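Local coordinates for periplasmic binding protein (Thermotoga lettingae TMO, PDB 4RY8) that binds 5-methylthioribose between its two lobes, probably as the solute-binding component of a transporter for this sugar, at residues 115-118 / 119-122; 156-159 / 160-163. All blocks are in the same frame, centred on the assembly; numbering follows the deposited sequence.

Overall arrangement
Contact 1 (115-118 / 119-122) forms the start of helix 118-132, and contact 2 (156-159 / 160-163) forms the last two turns of helix 148-163. Their centres lie 15 Å apart, and the two helices meet where Met156 packs on the first turn of the other: Leu119 O is 3.2 Å from Met156 CG, and Gly122 C is 3.4 Å from Met156 CB. Contact 1 reaches the bound 5-methylthioribose through Gln116, whereas in contact 2 the Met156 side chain stays about 14 Å from it. Both also face the second subunit, where Glu115 of one copy forms a salt bridge with Arg163 of the other.

Contact 1: residues 115-118 / 119-122; sequences EQDD and LLIG. With SR1 (5-S-methyl-5-thio-alpha-D-ribofuranose), chain G.
Asp117 and Leu120 meet where the chain leaves strand 113-115 and turns into helix 118-132. The Asp117 carboxylate slants across the Leu120 side chain, since chi1 (-163°) sets CG beside the carbonyl carbon, and Asp117 OD1 lies 3.5 Å from Leu120 CB. Asp117 OD1 also accepts from Leu120 N at 3.3 Å, the capping bond, and the N-H comes from above the carboxylate plane, 58° out of it. OD1 accepts a further hydrogen bond from a water that donates to Glu115 OE2 as well and accepts from Leu119 N. Glu115 OE2 in turn receives Asp118 N at 2.7 Å, nearly along its C-O axis, so a second carboxylate holds an N-H of the first turn. The regular helix ladder starts with Ile121 N to Asp117 O, 3.1 Å.

Ile121 and Asp118 run side by side in the same direction. The Ile121 CD1 methyl touches Asp118 OD1 at 3.3 Å and Gln116 O at 3.5 Å, and Asp118 OD1 is salt-bridged to Arg153. The extended Gln116 chain carries NE2 to O2 of the sugar, 3.0 Å, while OE1 bonds to Thr253.

The Asp117 carboxylate is also held by the second subunit: OD1 is hydrogen-bonded to Tyr123 and OD2 salt-bridged to Lys127 of that chain. An alanine in place of this aspartate is likely to leave Leu120 N without its capping acceptor and Lys127 of the second subunit without its counter-charge. This is a side-chain N-cap shortly past the end of a strand of the parallel sheet, with the preceding Gln116 lining the sugar pocket of a periplasmic binding protein.

Contact 2: residues 156-159 / 160-163; sequences MWQI and IKWR
Residues 156-159 and 160-163 are consecutive turns at the C-terminal end of helix 148-163, tied by four i to i+4 backbone bonds. Ile160 N reaches Met156 O, Lys161 N reaches Trp157 O at 3.0 Å, Trp162 N reaches Gln158 O, and Arg163 N reaches Ile159 O at 2.9 Å.

Lys161 carries most of the side-chain contact. Its chain turns at chi3 (-80°), which lays the methylenes obliquely across the Trp157 indole and brings Lys161 CE over one face of the five-membered ring, 3.6 Å from its centroid and 20° off the normal: a CH-pi contact. Lys161 CD rests 3.7 Å from Trp157 CZ2 farther along the ring system. Gln158 lies alongside Lys161 and points the same way; its chain bends at chi2, which brings Gln158 OE1 to Lys161 NZ at 2.8 Å, the donor tilted 29° from the carbonyl plane. A water accepts from Gln158 NE2 at 2.8 Å and, weakly, from Lys161 NZ. Ile160 crosses Trp157 nearly at a right angle, Ile160 CG2 standing 4.1 Å from Trp157 CZ3, and Ile159 O lies at the edge of the Trp162 ring, near its plane.

Glu169, on strand 167-173, accepts from Trp157 NE1 and forms a salt bridge with Lys161 NZ, joining this helix to the following strand of the beta-alpha-beta unit. On the dimer side Trp162 makes a cation-pi contact with Lys155 of the second subunit. The lysine thus works in two ways: its apolar stem packs on one face of the indole, while its ammonium group is shared between a neutral amide oxygen and a carboxylate, which would be expected to favour its charged form.

Contact 1: residues 115-118 / 119-122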
loop_
_atom_site.group_PDB
_atom_site.type_symbol
_atom_site.label_atom_id
_atom_site.label_comp_id
_atom_site.label_asym_id
_atom_site.label_seq_id
_atom_site.Cartn_x
_atom_site.Cartn_y
_atom_site.Cartn_z
ATOM N N GLU C 115 14.772 2.626 -0.142
ATOM C CA GLU C 115 13.847 3.147 0.843
ATOM C C GLU C 115 13.041 2.056 1.460
ATOM O O GLU C 115 13.121 0.896 1.025
ATOM C CB GLU C 115 12.888 4.150 0.198
ATOM C CG GLU C 115 12.169 3.600 -1.016
ATOM C CD GLU C 115 10.906 4.381 -1.296
ATOM O OE1 GLU C 115 10.931 5.274 -2.185
ATOM O OE2 GLU C 115 9.912 4.112 -0.602
ATOM N N GLN C 116 12.247 2.434 2.461
ATOM C CA GLN C 116 11.438 1.458 3.180
ATOM C C GLN C 116 10.022 1.321 2.658
ATOM O O GLN C 116 9.112 0.917 3.414
ATOM C CB GLN C 116 11.391 1.844 4.621
ATOM C CG GLN C 116 12.755 1.923 5.236
ATOM C CD GLN C 116 12.730 2.550 6.588
ATOM O OE1 GLN C 116 12.753 1.868 7.600
ATOM N NE2 GLN C 116 12.683 3.851 6.623
ATOM N N ASP C 117 9.860 1.602 1.360
ATOM C CA ASP C 117 8.560 1.624 0.692
ATOM C C ASP C 117 7.730 2.596 1.487
ATOM O O ASP C 117 6.747 2.236 2.118
ATOM C CB ASP C 117 7.893 0.244 0.552
ATOM C CG ASP C 117 6.789 0.238 -0.468
ATOM O OD1 ASP C 117 6.278 1.328 -0.845
ATOM O OD2 ASP C 117 6.432 -0.837 -0.957
ATOM N N ASP C 118 8.114 3.864 1.446
ATOM C CA ASP C 118 7.417 4.861 2.295
ATOM C C ASP C 118 5.943 5.179 1.960
ATOM O O ASP C 118 5.154 5.585 2.851
ATOM C CB ASP C 118 8.232 6.124 2.412
ATOM C CG ASP C 118 9.474 5.914 3.228
ATOM O OD1 ASP C 118 9.374 5.490 4.421
ATOM O OD2 ASP C 118 10.545 6.080 2.638
ATOM N N LEU C 119 5.596 5.014 0.693
ATOM C CA LEU C 119 4.217 5.121 0.283
ATOM C C LEU C 119 3.416 3.988 0.939
ATOM O O LEU C 119 2.364 4.200 1.499
ATOM C CB LEU C 119 4.130 5.076 -1.218
ATOM C CG LEU C 119 4.703 6.305 -1.923
ATOM C CD1 LEU C 119 4.641 6.170 -3.423
ATOM C CD2 LEU C 119 3.982 7.548 -1.443
ATOM N N LEU C 120 3.907 2.765 0.913
ATOM C CA LEU C 120 3.186 1.737 1.636
ATOM C C LEU C 120 3.090 1.984 3.154
ATOM O O LEU C 120 2.025 1.774 3.736
ATOM C CB LEU C 120 3.802 0.349 1.375
ATOM C CG LEU C 120 3.058 -0.824 2.009
ATOM C CD1 LEU C 120 1.641 -1.021 1.523
ATOM C CD2 LEU C 120 3.830 -2.110 1.727
ATOM N N ILE C 121 4.188 2.427 3.778
ATOM C CA ILE C 121 4.236 2.723 5.203
ATOM C C ILE C 121 3.156 3.746 5.532
ATOM O O ILE C 121 2.424 3.576 6.469
ATOM C CB ILE C 121 5.599 3.317 5.689
ATOM C CG1 ILE C 121 6.764 2.325 5.656
ATOM C CG2 ILE C 121 5.457 3.844 7.120
ATOM C CD1 ILE C 121 8.095 2.973 6.042
ATOM N N GLY C 122 3.119 4.850 4.779
ATOM C CA GLY C 122 2.145 5.914 5.050
ATOM C C GLY C 122 0.683 5.493 4.912
ATOM O O GLY C 122 -0.162 5.911 5.693
HETATM C CS SR1 G . 13.840 12.910 9.763
HETATM S S SR1 G . 13.423 11.674 8.555
HETATM C C5 SR1 G . 13.081 10.383 9.775
HETATM C C4 SR1 G . 12.670 9.077 9.101
HETATM O O4 SR1 G . 13.715 8.729 8.253
HETATM C C1 SR1 G . 13.995 7.316 8.311
HETATM O O1 SR1 G . 13.724 6.790 7.056
HETATM C C2 SR1 G . 13.107 6.666 9.361
HETATM O O2 SR1 G . 12.101 5.726 8.898
HETATM C C3 SR1 G . 12.481 7.878 10.023
HETATM O O3 SR1 G . 11.102 7.652 10.280
HETATM O O HOH W 1 7.385 4.057 -1.548
#

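Contact 2: residues 156-159 / 160-163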
loop_
_atom_site.group_PDB
_atom_site.type_symbol
_atom_site.label_atom_id
_atom_site.label_comp_id
_atom_site.label_asym_id
_atom_site.label_seq_id
_atom_site.Cartn_x
_atom_site.Cartn_y
_atom_site.Cartn_z
ATOM N N MET C 156 0.155 9.875 1.646
ATOM C CA MET C 156 -0.748 8.805 1.947
ATOM C C MET C 156 -1.690 9.200 3.058
ATOM O O MET C 156 -2.856 8.810 3.003
ATOM C CB MET C 156 0.045 7.526 2.250
ATOM C CG MET C 156 0.654 6.876 1.005
ATOM S SD MET C 156 -0.421 6.597 -0.442
ATOM C CE MET C 156 0.327 5.119 -1.114
ATOM N N TRP C 157 -1.246 10.047 4.002
ATOM C CA TRP C 157 -2.160 10.630 4.979
ATOM C C TRP C 157 -3.256 11.455 4.311
ATOM O O TRP C 157 -4.436 11.346 4.658
ATOM C CB TRP C 157 -1.391 11.433 6.021
ATOM C CG TRP C 157 -2.169 12.361 6.967
ATOM C CD1 TRP C 157 -1.963 13.715 7.138
ATOM C CD2 TRP C 157 -3.201 11.994 7.889
ATOM N NE1 TRP C 157 -2.810 14.205 8.127
ATOM C CE2 TRP C 157 -3.584 13.159 8.588
ATOM C CE3 TRP C 157 -3.854 10.780 8.189
ATOM C CZ2 TRP C 157 -4.594 13.149 9.552
ATOM C CZ3 TRP C 157 -4.860 10.783 9.174
ATOM C CH2 TRP C 157 -5.205 11.936 9.845
ATOM N N GLN C 158 -2.885 12.293 3.362
ATOM C CA GLN C 158 -3.880 13.066 2.656
ATOM C C GLN C 158 -4.944 12.161 1.981
ATOM O O GLN C 158 -6.118 12.514 1.957
ATOM C CB GLN C 158 -3.187 13.955 1.623
ATOM C CG GLN C 158 -2.021 14.766 2.155
ATOM C CD GLN C 158 -2.378 15.647 3.376
ATOM O OE1 GLN C 158 -3.503 16.072 3.524
ATOM N NE2 GLN C 158 -1.419 15.861 4.271
ATOM N N ILE C 159 -4.542 10.970 1.477
ATOM C CA ILE C 159 -5.465 10.093 0.777
ATOM C C ILE C 159 -6.399 9.411 1.770
ATOM O O ILE C 159 -7.593 9.232 1.480
ATOM C CB ILE C 159 -4.689 9.076 -0.128
ATOM C CG1 ILE C 159 -4.739 9.515 -1.593
ATOM C CG2 ILE C 159 -5.309 7.712 -0.123
ATOM C CD1 ILE C 159 -4.169 10.883 -1.873
ATOM N N ILE C 160 -5.872 9.024 2.914
ATOM C CA ILE C 160 -6.728 8.522 3.987
ATOM C C ILE C 160 -7.750 9.567 4.398
ATOM O O ILE C 160 -8.909 9.229 4.629
ATOM C CB ILE C 160 -5.959 8.068 5.228
ATOM C CG1 ILE C 160 -5.722 6.562 5.155
ATOM C CG2 ILE C 160 -6.749 8.350 6.505
ATOM C CD1 ILE C 160 -5.029 6.157 3.884
ATOM N N LYS C 161 -7.342 10.829 4.472
ATOM C CA LYS C 161 -8.368 11.848 4.816
ATOM C C LYS C 161 -9.474 11.972 3.761
ATOM O O LYS C 161 -10.652 12.250 4.080
ATOM C CB LYS C 161 -7.734 13.200 5.107
ATOM C CG LYS C 161 -6.922 13.196 6.398
ATOM C CD LYS C 161 -6.434 14.619 6.653
ATOM C CE LYS C 161 -5.222 14.925 5.798
ATOM N NZ LYS C 161 -4.793 16.354 5.942
ATOM N N TRP C 162 -9.098 11.757 2.508
ATOM C CA TRP C 162 -10.037 11.772 1.403
ATOM C C TRP C 162 -11.020 10.566 1.450
ATOM O O TRP C 162 -12.226 10.722 1.286
ATOM C CB TRP C 162 -9.263 11.817 0.068
ATOM C CG TRP C 162 -10.134 11.561 -1.052
ATOM C CD1 TRP C 162 -10.936 12.461 -1.709
ATOM C CD2 TRP C 162 -10.322 10.308 -1.691
ATOM N NE1 TRP C 162 -11.627 11.828 -2.702
ATOM C CE2 TRP C 162 -11.269 10.500 -2.716
ATOM C CE3 TRP C 162 -9.784 9.027 -1.483
ATOM C CZ2 TRP C 162 -11.691 9.462 -3.542
ATOM C CZ3 TRP C 162 -10.187 8.010 -2.299
ATOM C CH2 TRP C 162 -11.137 8.219 -3.317
ATOM N N ARG C 163 -10.501 9.359 1.668
ATOM C CA ARG C 163 -11.337 8.146 1.633
ATOM C C ARG C 163 -12.225 8.061 2.842
ATOM O O ARG C 163 -13.359 7.633 2.750
ATOM C CB ARG C 163 -10.428 6.912 1.524
ATOM C CG ARG C 163 -11.016 5.578 1.985
ATOM C CD ARG C 163 -12.042 5.039 1.020
ATOM N NE ARG C 163 -12.686 3.772 1.455
ATOM C CZ ARG C 163 -13.772 3.676 2.215
ATOM N NH1 ARG C 163 -14.368 4.756 2.700
ATOM N NH2 ARG C 163 -14.286 2.478 2.472
HETATM O O HOH W 2 -1.878 17.798 6.301
#